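Local coordinates for uncharacterized protein AF_1796 (Archaeoglobus fulgidus, PDB 1VIM), which is of unknown function but belongs to the SIS family, PHI subfamily, and so may bind a sugar derivative and act as an isomerase, at residues Ala55-Tyr60 against Met161-Ala166; Ser104-Ser109 against Ala131-Val136; Thr75-Val78 against Val83-Arg86. All blocks are in the same frame, centred on the assembly; numbering follows the deposited sequence.

All three contacts lie in the SIS domain, whose five parallel strands run in the order 76-78, 50-53, 92-96, 118-123, 136-139. Contact 1 joins the start of helix 56-71 to helix 160-181, and the loop it closes along the chain encloses the other two. Contact 2 links helices 103-115 and 129-133; its centre is about 16 Å from that of contact 1, and the two meet where Ala55 CB lies 3.7 Å from Ser104 OG. Contact 3 folds a loop onto strand 76-78, outermost within this chain, with its centre about 20 Å from that of contact 1 and about 18 Å from that of contact 2. The Thr84 side chain there lies about 5 Å from a formic acid molecule, probably from the crystallisation liquor.

Contact 1 of 3, residues Ala55-Tyr60 against Met161-Ala166; sequences AGRSGY and MFELTA
Arg57 grips Glu163 side-on in a salt bridge, with NE and NH2 both bonded to the same carboxylate oxygen. Arg57 NE is 2.8 Å from Glu163 OE1 in a fairly straight bond (162°), while the NH2 bond to that oxygen is more bent. OE1 lies in the guanidinium plane, but the two flat groups are turned 36° apart and the side chains cross at nearly a right angle. The Arg57 chain bends at chi3 (54°), which swings NE towards the acid. Glutamate suits its place because its chain, extended beyond CG, spans the gap between two short helical segments whose axes come no closer than 10.1 Å. Glu163 OE2 is 2.9 Å from a water that also takes the backbone N-H of Ser58, linking the carboxylate to the first turn of helix 56-71. Small Ser58 lets Phe162 approach edge-on, with Ser58 OG 3.9 Å from Phe162 CE2 in the ring plane. Arg57 also reaches a second subunit, NH2 forming a salt bridge with its Asp171 and NH1 a hydrogen bond to its Ala64 O. The two segments run nearly parallel; beside them strand 92-96 supplies Ile96 to Ser58 and Phe162, and helix 12-31 packs on Met161 and Leu164.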
ATOM      1  N   ALA A  55      -2.189   5.040 -11.729  1.00  9.69           N
ATOM      2  CA  ALA A  55      -0.904   4.378 -11.563  1.00  8.52           C
ATOM      3  C   ALA A  55       0.103   5.353 -10.996  1.00  9.10           C
ATOM      4  O   ALA A  55       0.040   6.539 -11.254  1.00  9.91           O
ATOM      5  CB  ALA A  55      -0.402   3.875 -12.895  1.00 11.23           C
ATOM      6  N   GLY A  56       1.042   4.856 -10.205  1.00  8.69           N
ATOM      7  CA  GLY A  56       2.123   5.714  -9.713  1.00  9.55           C
ATOM      8  C   GLY A  56       1.605   6.930  -8.961  1.00  8.88           C
ATOM      9  O   GLY A  56       0.713   6.847  -8.114  1.00  9.26           O
ATOM     10  N   ARG A  57       2.169   8.098  -9.268  1.00  9.05           N
ATOM     11  CA  ARG A  57       1.726   9.329  -8.617  1.00  9.36           C
ATOM     12  C   ARG A  57       0.251   9.656  -8.853  1.00  7.85           C
ATOM     13  O   ARG A  57      -0.420  10.164  -7.942  1.00  8.92           O
ATOM     14  CB  ARG A  57       2.645  10.493  -8.969  1.00  9.94           C
ATOM     15  CG  ARG A  57       3.908  10.479  -8.092  1.00 10.72           C
ATOM     16  CD  ARG A  57       5.063  11.328  -8.582  1.00 13.44           C
ATOM     17  NE  ARG A  57       4.643  12.697  -8.818  1.00 14.80           N
ATOM     18  CZ  ARG A  57       5.166  13.787  -8.240  1.00 14.85           C
ATOM     19  NH1 ARG A  57       6.090  13.701  -7.285  1.00 15.90           N
ATOM     20  NH2 ARG A  57       4.709  14.980  -8.605  1.00 16.36           N
ATOM     21  N   SER A  58      -0.296   9.310 -10.015  1.00  8.37           N
ATOM     22  CA  SER A  58      -1.738   9.498 -10.214  1.00  7.85           C
ATOM     23  C   SER A  58      -2.556   8.570  -9.328  1.00  7.55           C
ATOM     24  O   SER A  58      -3.706   8.895  -9.005  1.00  8.67           O
ATOM     25  CB  SER A  58      -2.113   9.324 -11.675  1.00  9.93           C
ATOM     26  OG  SER A  58      -1.704  10.494 -12.394  1.00 12.73           O
ATOM     27  N   GLY A  59      -1.995   7.421  -8.944  1.00  6.73           N
ATOM     28  CA  GLY A  59      -2.622   6.568  -7.949  1.00  7.75           C
ATOM     29  C   GLY A  59      -2.706   7.232  -6.584  1.00  6.76           C
ATOM     30  O   GLY A  59      -3.683   7.048  -5.866  1.00  8.16           O
ATOM     31  N   TYR A  60      -1.688   7.994  -6.212  1.00  6.95           N
ATOM     32  CA  TYR A  60      -1.718   8.715  -4.946  1.00  7.42           C
ATOM     33  C   TYR A  60      -2.772   9.810  -4.962  1.00  7.76           C
ATOM     34  O   TYR A  60      -3.430  10.048  -3.939  1.00  8.49           O
ATOM     35  CB  TYR A  60      -0.336   9.282  -4.569  1.00  7.99           C
ATOM     36  CG  TYR A  60       0.783   8.266  -4.652  1.00  8.09           C
ATOM     37  CD1 TYR A  60       0.572   6.910  -4.346  1.00  9.21           C
ATOM     38  CD2 TYR A  60       2.046   8.668  -5.077  1.00  8.59           C
ATOM     39  CE1 TYR A  60       1.630   5.985  -4.465  1.00  9.70           C
ATOM     40  CE2 TYR A  60       3.093   7.754  -5.219  1.00  8.89           C
ATOM     41  CZ  TYR A  60       2.870   6.440  -4.904  1.00  8.78           C
ATOM     42  OH  TYR A  60       3.899   5.550  -5.086  1.00 12.54           O
ATOM     43  N   MET A 161       2.937  18.597 -13.783  1.00  9.27           N
ATOM     44  CA  MET A 161       1.928  19.649 -13.839  1.00  9.20           C
ATOM     45  C   MET A 161       0.510  19.107 -13.947  1.00  9.48           C
ATOM     46  O   MET A 161      -0.383  19.621 -13.285  1.00  9.76           O
ATOM     47  CB  MET A 161       2.213  20.641 -14.957  1.00 10.85           C
ATOM     48  CG  MET A 161       1.521  21.990 -14.780  1.00 14.30           C
ATOM     49  SD  MET A 161       1.862  22.851 -13.202  1.00 15.08           S
ATOM     50  CE  MET A 161       3.677  22.577 -13.130  1.00 15.08           C
ATOM     51  N   PHE A 162       0.301  18.069 -14.750  1.00  9.90           N
ATOM     52  CA  PHE A 162      -1.006  17.416 -14.772  1.00  9.52           C
ATOM     53  C   PHE A 162      -1.368  16.941 -13.352  1.00  9.11           C
ATOM     54  O   PHE A 162      -2.504  17.125 -12.882  1.00  9.96           O
ATOM     55  CB  PHE A 162      -1.040  16.193 -15.707  1.00  9.47           C
ATOM     56  CG  PHE A 162      -2.254  15.341 -15.484  1.00  9.07           C
ATOM     57  CD1 PHE A 162      -3.489  15.757 -15.993  1.00  9.28           C
ATOM     58  CD2 PHE A 162      -2.185  14.177 -14.700  1.00  9.57           C
ATOM     59  CE1 PHE A 162      -4.653  15.014 -15.744  1.00  9.78           C
ATOM     60  CE2 PHE A 162      -3.335  13.440 -14.438  1.00  9.66           C
ATOM     61  CZ  PHE A 162      -4.567  13.846 -14.961  1.00  9.88           C
ATOM     62  N   GLU A 163      -0.429  16.311 -12.658  1.00  9.34           N
ATOM     63  CA  GLU A 163      -0.752  15.707 -11.366  1.00 10.37           C
ATOM     64  C   GLU A 163      -1.146  16.766 -10.348  1.00  9.33           C
ATOM     65  O   GLU A 163      -2.159  16.636  -9.680  1.00  9.74           O
ATOM     66  CB  GLU A 163       0.439  14.904 -10.856  1.00 11.48           C
ATOM     67  CG  GLU A 163       0.735  13.724 -11.770  1.00 12.31           C
ATOM     68  CD  GLU A 163       2.044  13.084 -11.506  1.00 15.00           C
ATOM     69  OE1 GLU A 163       2.793  13.587 -10.654  1.00 17.29           O
ATOM     70  OE2 GLU A 163       2.317  12.082 -12.212  1.00 16.11           O
ATOM     71  N   LEU A 164      -0.394  17.861 -10.283  1.00  9.15           N
ATOM     72  CA  LEU A 164      -0.760  18.935  -9.353  1.00 10.41           C
ATOM     73  C   LEU A 164      -2.094  19.560  -9.723  1.00  8.97           C
ATOM     74  O   LEU A 164      -2.916  19.847  -8.860  1.00 10.07           O
ATOM     75  CB  LEU A 164       0.326  20.032  -9.367  1.00 12.52           C
ATOM     76  CG  LEU A 164       1.650  19.642  -8.766  1.00 13.29           C
ATOM     77  CD1 LEU A 164       2.628  20.785  -8.954  1.00 14.72           C
ATOM     78  CD2 LEU A 164       1.478  19.254  -7.296  1.00 15.55           C
ATOM     79  N   THR A 165      -2.316  19.762 -11.004  1.00  9.14           N
ATOM     80  CA  THR A 165      -3.542  20.423 -11.417  1.00  8.48           C
ATOM     81  C   THR A 165      -4.741  19.508 -11.149  1.00  8.46           C
ATOM     82  O   THR A 165      -5.801  19.975 -10.724  1.00  9.34           O
ATOM     83  CB  THR A 165      -3.460  20.798 -12.903  1.00  9.06           C
ATOM     84  OG1 THR A 165      -2.297  21.614 -13.122  1.00 11.36           O
ATOM     85  CG2 THR A 165      -4.643  21.702 -13.313  1.00 11.13           C
ATOM     86  N   ALA A 166      -4.578  18.212 -11.397  1.00  8.82           N
ATOM     87  CA  ALA A 166      -5.644  17.252 -11.148  1.00  8.78           C
ATOM     88  C   ALA A 166      -5.956  17.172  -9.645  1.00  8.83           C
ATOM     89  O   ALA A 166      -7.123  17.131  -9.246  1.00  9.56           O
ATOM     90  CB  ALA A 166      -5.272  15.863 -11.726  1.00  9.88           C
TER
HETATM   91  O   HOH W   1       1.262   9.370 -12.410  1.00 14.17           O

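Contact 2 of 3, residues Ser104-Ser109 against Ala131-Val136; sequences SVVNIS and AKMADV
The methyl CE of Met133 meets Val106 at a flat peptide group, 3.7 Å from the carbonyl oxygen O of Val106. The neighbouring Val105 O accepts two hydrogen bonds from opposite faces of its carbonyl plane: Ser109 N comes from one side and Ser109 OG from the other, at 2.8 Å from Val105 O. The hydroxyl is thus turned back onto its own helix, and what Ser109 offers across the contact is its beta carbon, with Ser109 CB 4.1 Å from Met133 CE. Serine fits here because it is small and bonds its own polar atom to the preceding turn. Also touching the methyl, CG1 of Val106 stands 4.0 Å from Met133 CE, the two side chains crossing at about a right angle. These helices belong to successive beta-alpha-beta crossovers of the Rossmann-like SIS sheet: helix 103-115 connects strands 92-96 and 118-123, and the short helix 129-133 leads on to strand 136-139. Met133, a long and flexible side chain, bridges a gap that leaves the nearest CA atoms, those of Ser109 and Met133, 7.9 Å apart. Its chain runs extended through chi2 and then folds at chi3 (-71°), which carries CE over to the helix. Leu119 of strand 118-123 touches both Ser109 and Met133 from the sheet, while Leu130 of helix 129-133 packs on Ser109 and Val105.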
ATOM      1  N   SER A 104      -1.915   0.271 -17.348  1.00 11.65           N
ATOM      2  CA  SER A 104      -2.694  -0.438 -16.339  1.00 11.78           C
ATOM      3  C   SER A 104      -4.090   0.172 -16.177  1.00 11.32           C
ATOM      4  O   SER A 104      -5.075  -0.555 -16.035  1.00 12.43           O
ATOM      5  CB  SER A 104      -1.932  -0.464 -15.025  1.00 13.92           C
ATOM      6  OG  SER A 104      -1.717   0.850 -14.589  1.00 15.40           O
ATOM      7  N   VAL A 105      -4.165   1.495 -16.262  1.00 11.02           N
ATOM      8  CA  VAL A 105      -5.424   2.210 -16.067  1.00 10.63           C
ATOM      9  C   VAL A 105      -6.352   1.969 -17.262  1.00 10.33           C
ATOM     10  O   VAL A 105      -7.547   1.702 -17.088  1.00  9.66           O
ATOM     11  CB  VAL A 105      -5.155   3.703 -15.828  1.00 10.40           C
ATOM     12  CG1 VAL A 105      -6.447   4.528 -15.809  1.00 11.47           C
ATOM     13  CG2 VAL A 105      -4.377   3.887 -14.532  1.00 12.81           C
ATOM     14  N   VAL A 106      -5.800   1.994 -18.474  1.00 10.11           N
ATOM     15  CA  VAL A 106      -6.600   1.679 -19.655  1.00  9.42           C
ATOM     16  C   VAL A 106      -7.124   0.238 -19.616  1.00 10.31           C
ATOM     17  O   VAL A 106      -8.311  -0.011 -19.866  1.00 10.24           O
ATOM     18  CB  VAL A 106      -5.771   1.948 -20.922  1.00 10.11           C
ATOM     19  CG1 VAL A 106      -6.422   1.355 -22.179  1.00 12.70           C
ATOM     20  CG2 VAL A 106      -5.565   3.467 -21.105  1.00 12.00           C
ATOM     21  N   ASN A 107      -6.254  -0.710 -19.261  1.00  9.22           N
ATOM     22  CA  ASN A 107      -6.675  -2.115 -19.250  1.00 11.40           C
ATOM     23  C   ASN A 107      -7.776  -2.369 -18.208  1.00 11.54           C
ATOM     24  O   ASN A 107      -8.773  -3.057 -18.495  1.00 11.93           O
ATOM     25  CB  ASN A 107      -5.476  -3.037 -19.011  1.00 12.64           C
ATOM     26  CG  ASN A 107      -4.520  -3.070 -20.192  1.00 14.66           C
ATOM     27  OD1 ASN A 107      -4.854  -2.623 -21.295  1.00 16.82           O
ATOM     28  ND2 ASN A 107      -3.327  -3.626 -19.960  1.00 16.61           N
ATOM     29  N   ILE A 108      -7.601  -1.819 -17.008  1.00 11.04           N
ATOM     30  CA  ILE A 108      -8.600  -1.968 -15.948  1.00 11.15           C
ATOM     31  C   ILE A 108      -9.906  -1.296 -16.359  1.00 10.27           C
ATOM     32  O   ILE A 108     -10.990  -1.859 -16.136  1.00 10.31           O
ATOM     33  CB  ILE A 108      -8.082  -1.322 -14.645  1.00 12.65           C
ATOM     34  CG1 ILE A 108      -6.971  -2.172 -14.015  1.00 15.07           C
ATOM     35  CG2 ILE A 108      -9.217  -1.040 -13.662  1.00 13.50           C
ATOM     36  CD1 ILE A 108      -7.388  -3.482 -13.409  1.00 18.19           C
ATOM     37  N   SER A 109      -9.816  -0.124 -16.995  1.00  9.73           N
ATOM     38  CA  SER A 109     -11.016   0.611 -17.372  1.00 10.12           C
ATOM     39  C   SER A 109     -11.769  -0.116 -18.463  1.00 10.69           C
ATOM     40  O   SER A 109     -13.000  -0.135 -18.436  1.00 11.54           O
ATOM     41  CB  SER A 109     -10.673   2.030 -17.824  1.00 10.64           C
ATOM     42  OG  SER A 109     -10.092   2.747 -16.761  1.00 11.11           O
ATOM     43  N   ALA A 131     -10.074   8.377 -22.546  1.00 12.73           N
ATOM     44  CA  ALA A 131     -11.181   9.299 -22.818  1.00 12.93           C
ATOM     45  C   ALA A 131     -12.197   8.695 -23.772  1.00 14.11           C
ATOM     46  O   ALA A 131     -13.403   8.852 -23.568  1.00 14.51           O
ATOM     47  CB  ALA A 131     -10.659  10.611 -23.342  1.00 13.84           C
ATOM     48  N   LYS A 132     -11.723   7.979 -24.795  1.00 14.90           N
ATOM     49  CA  LYS A 132     -12.649   7.383 -25.764  1.00 16.31           C
ATOM     50  C   LYS A 132     -13.595   6.370 -25.159  1.00 16.93           C
ATOM     51  O   LYS A 132     -14.690   6.171 -25.677  1.00 17.98           O
ATOM     52  CB  LYS A 132     -11.902   6.784 -26.967  1.00 18.48           C
ATOM     53  CG  LYS A 132     -11.215   7.833 -27.824  1.00 22.64           C
ATOM     54  CD  LYS A 132     -10.578   7.222 -29.060  1.00 26.77           C
ATOM     55  CE  LYS A 132      -9.326   6.458 -28.727  1.00 29.19           C
ATOM     56  NZ  LYS A 132      -8.724   5.863 -29.962  1.00 31.16           N
ATOM     57  N   MET A 133     -13.193   5.731 -24.059  1.00 15.66           N
ATOM     58  CA  MET A 133     -14.029   4.774 -23.349  1.00 16.35           C
ATOM     59  C   MET A 133     -14.981   5.414 -22.339  1.00 14.95           C
ATOM     60  O   MET A 133     -15.880   4.744 -21.834  1.00 15.84           O
ATOM     61  CB  MET A 133     -13.139   3.793 -22.563  1.00 17.40           C
ATOM     62  CG  MET A 133     -12.524   2.702 -23.416  1.00 19.41           C
ATOM     63  SD  MET A 133     -11.676   1.473 -22.401  1.00 21.83           S
ATOM     64  CE  MET A 133     -10.315   2.396 -21.888  1.00 20.02           C
ATOM     65  N   ALA A 134     -14.784   6.691 -22.042  1.00 13.21           N
ATOM     66  CA  ALA A 134     -15.386   7.283 -20.850  1.00 12.38           C
ATOM     67  C   ALA A 134     -16.772   7.809 -21.105  1.00 13.09           C
ATOM     68  O   ALA A 134     -17.075   8.302 -22.190  1.00 14.99           O
ATOM     69  CB  ALA A 134     -14.525   8.412 -20.353  1.00 12.36           C
ATOM     70  N   ASP A 135     -17.612   7.720 -20.089  1.00 11.50           N
ATOM     71  CA  ASP A 135     -18.905   8.376 -20.137  1.00 12.38           C
ATOM     72  C   ASP A 135     -18.801   9.876 -19.954  1.00 12.88           C
ATOM     73  O   ASP A 135     -19.610  10.641 -20.528  1.00 15.99           O
ATOM     74  CB  ASP A 135     -19.815   7.753 -19.079  1.00 13.39           C
ATOM     75  CG  ASP A 135     -20.060   6.312 -19.357  1.00 15.33           C
ATOM     76  OD1 ASP A 135     -19.322   5.450 -18.847  1.00 13.91           O
ATOM     77  OD2 ASP A 135     -20.986   5.924 -20.114  1.00 19.90           O
ATOM     78  N   VAL A 136     -17.832  10.310 -19.145  1.00 12.09           N
ATOM     79  CA  VAL A 136     -17.559  11.715 -18.892  1.00 12.15           C
ATOM     80  C   VAL A 136     -16.051  11.870 -18.979  1.00 11.30           C
ATOM     81  O   VAL A 136     -15.292  11.113 -18.339  1.00 12.05           O
ATOM     82  CB  VAL A 136     -18.033  12.160 -17.482  1.00 13.18           C
ATOM     83  CG1 VAL A 136     -17.584  13.559 -17.176  1.00 15.88           C
ATOM     84  CG2 VAL A 136     -19.558  12.051 -17.367  1.00 15.46           C
TER

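Contact 3 of 3, residues Thr75-Val78 against Val83-Arg86; sequences TVYV and VTPR
Strand 76-78 is the outermost strand, within this chain, of the parallel sheet in the Rossmann-like SIS domain, and the loop leading from it towards strand 92-96 folds back so that Pro85 sits on the ring of Tyr77. CD of the proline lies 3.3 Å from the ring centroid and only 7° off its normal, a CH-pi contact over the centre of one face. CG of Pro85 spreads towards the hydroxyl end and comes within 3.6 Å of CZ of Tyr77. Proline suits this role: CD is bonded to the ring nitrogen, which makes its C-H groups somewhat polarised, and the closed ring holds them in position against the aromatic face. In Tyr77, chi1 sends the ring towards the loop and chi2 (-77°) turns its face to the proline; the ring also meets that of Phe51 on the adjoining strand 50-53. Thr84 adds a polar tie beside the CH-pi contact, while its methyl CG2 rests 3.7 Å from CB of Tyr77. Threonine can do both because its beta carbon carries a hydroxyl and a methyl. A fourth subunit closes over this region, Met70 of that subunit packing on Pro85. A water takes the N-H of Val78 and donates to Thr84 OG1, and this same hydroxyl gives its proton to Val78 O at 2.7 Å, from 44° above the carbonyl plane.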
ATOM      1  N   THR A  75     -19.913   5.661  -0.700  1.00  9.99           N
ATOM      2  CA  THR A  75     -19.343   4.328  -0.672  1.00  9.82           C
ATOM      3  C   THR A  75     -18.303   4.279  -1.792  1.00  8.39           C
ATOM      4  O   THR A  75     -18.628   4.372  -2.978  1.00  9.77           O
ATOM      5  CB  THR A  75     -20.421   3.276  -0.912  1.00 11.10           C
ATOM      6  OG1 THR A  75     -21.368   3.361   0.167  1.00 13.92           O
ATOM      7  CG2 THR A  75     -19.841   1.887  -0.806  1.00 12.12           C
ATOM      8  N   VAL A  76     -17.044   4.151  -1.398  1.00  8.61           N
ATOM      9  CA  VAL A  76     -15.942   4.348  -2.335  1.00  7.76           C
ATOM     10  C   VAL A  76     -14.829   3.344  -2.059  1.00  7.05           C
ATOM     11  O   VAL A  76     -14.590   2.956  -0.925  1.00  8.57           O
ATOM     12  CB  VAL A  76     -15.428   5.816  -2.297  1.00  8.67           C
ATOM     13  CG1 VAL A  76     -15.016   6.225  -0.909  1.00  9.68           C
ATOM     14  CG2 VAL A  76     -14.331   6.083  -3.315  1.00  9.29           C
ATOM     15  N   TYR A  77     -14.125   2.974  -3.124  1.00  7.41           N
ATOM     16  CA  TYR A  77     -13.017   2.007  -3.044  1.00  7.74           C
ATOM     17  C   TYR A  77     -11.926   2.414  -3.989  1.00  7.72           C
ATOM     18  O   TYR A  77     -12.160   3.083  -4.991  1.00  8.19           O
ATOM     19  CB  TYR A  77     -13.486   0.612  -3.457  1.00  8.98           C
ATOM     20  CG  TYR A  77     -14.710   0.159  -2.736  1.00  9.45           C
ATOM     21  CD1 TYR A  77     -14.643  -0.285  -1.424  1.00 10.99           C
ATOM     22  CD2 TYR A  77     -15.959   0.178  -3.392  1.00 11.90           C
ATOM     23  CE1 TYR A  77     -15.878  -0.710  -0.769  1.00 13.65           C
ATOM     24  CE2 TYR A  77     -17.111  -0.224  -2.768  1.00 13.97           C
ATOM     25  CZ  TYR A  77     -17.065  -0.636  -1.498  1.00 13.20           C
ATOM     26  OH  TYR A  77     -18.306  -1.057  -1.018  1.00 16.88           O
ATOM     27  N   VAL A  78     -10.733   1.910  -3.684  1.00  7.23           N
ATOM     28  CA  VAL A  78      -9.582   2.042  -4.583  1.00  7.00           C
ATOM     29  C   VAL A  78      -9.341   0.693  -5.260  1.00  7.58           C
ATOM     30  O   VAL A  78      -9.195  -0.346  -4.584  1.00  7.69           O
ATOM     31  CB  VAL A  78      -8.332   2.404  -3.777  1.00  7.44           C
ATOM     32  CG1 VAL A  78      -7.105   2.549  -4.703  1.00  7.32           C
ATOM     33  CG2 VAL A  78      -8.551   3.681  -3.011  1.00  8.30           C
ATOM     34  N   VAL A  83     -10.018  -4.208   0.735  1.00  7.17           N
ATOM     35  CA  VAL A  83     -11.447  -4.444   0.997  1.00  7.50           C
ATOM     36  C   VAL A  83     -12.348  -4.076  -0.178  1.00  7.10           C
ATOM     37  O   VAL A  83     -13.582  -4.128  -0.075  1.00  8.04           O
ATOM     38  CB  VAL A  83     -11.930  -3.770   2.324  1.00  8.52           C
ATOM     39  CG1 VAL A  83     -11.020  -4.173   3.436  1.00 10.90           C
ATOM     40  CG2 VAL A  83     -11.990  -2.231   2.187  1.00  9.85           C
ATOM     41  N   THR A  84     -11.755  -3.828  -1.342  1.00  7.03           N
ATOM     42  CA  THR A  84     -12.522  -3.484  -2.533  1.00  7.52           C
ATOM     43  C   THR A  84     -13.294  -4.689  -3.048  1.00  7.16           C
ATOM     44  O   THR A  84     -12.696  -5.721  -3.356  1.00  8.02           O
ATOM     45  CB  THR A  84     -11.558  -2.993  -3.589  1.00  7.44           C
ATOM     46  OG1 THR A  84     -10.931  -1.804  -3.063  1.00  8.19           O
ATOM     47  CG2 THR A  84     -12.293  -2.603  -4.897  1.00  8.45           C
ATOM     48  N   PRO A  85     -14.614  -4.577  -3.166  1.00  7.73           N
ATOM     49  CA  PRO A  85     -15.409  -5.699  -3.656  1.00  8.39           C
ATOM     50  C   PRO A  85     -15.551  -5.677  -5.183  1.00  7.63           C
ATOM     51  O   PRO A  85     -15.024  -4.781  -5.853  1.00  8.64           O
ATOM     52  CB  PRO A  85     -16.762  -5.432  -2.998  1.00  9.39           C
ATOM     53  CG  PRO A  85     -16.907  -3.905  -3.100  1.00  9.12           C
ATOM     54  CD  PRO A  85     -15.453  -3.420  -2.787  1.00  6.93           C
ATOM     55  N   ARG A  86     -16.267  -6.681  -5.696  1.00  8.58           N
ATOM     56  CA  ARG A  86     -16.580  -6.767  -7.118  1.00  9.27           C
ATOM     57  C   ARG A  86     -17.196  -5.474  -7.665  1.00  9.19           C
ATOM     58  O   ARG A  86     -18.214  -4.989  -7.155  1.00 10.03           O
ATOM     59  CB  ARG A  86     -17.594  -7.914  -7.287  1.00 11.73           C
ATOM     60  CG  ARG A  86     -18.071  -8.080  -8.687  1.00 14.28           C
ATOM     61  CD  ARG A  86     -19.182  -9.121  -8.839  1.00 16.75           C
ATOM     62  NE  ARG A  86     -18.656 -10.472  -8.659  1.00 18.20           N
ATOM     63  CZ  ARG A  86     -18.098 -11.201  -9.627  1.00 19.02           C
ATOM     64  NH1 ARG A  86     -17.968 -10.719 -10.852  1.00 19.69           N
ATOM     65  NH2 ARG A  86     -17.644 -12.417  -9.355  1.00 19.24           N
TER
HETATM   66  O   HOH W   2     -10.702   0.415  -1.256  1.00  9.83           O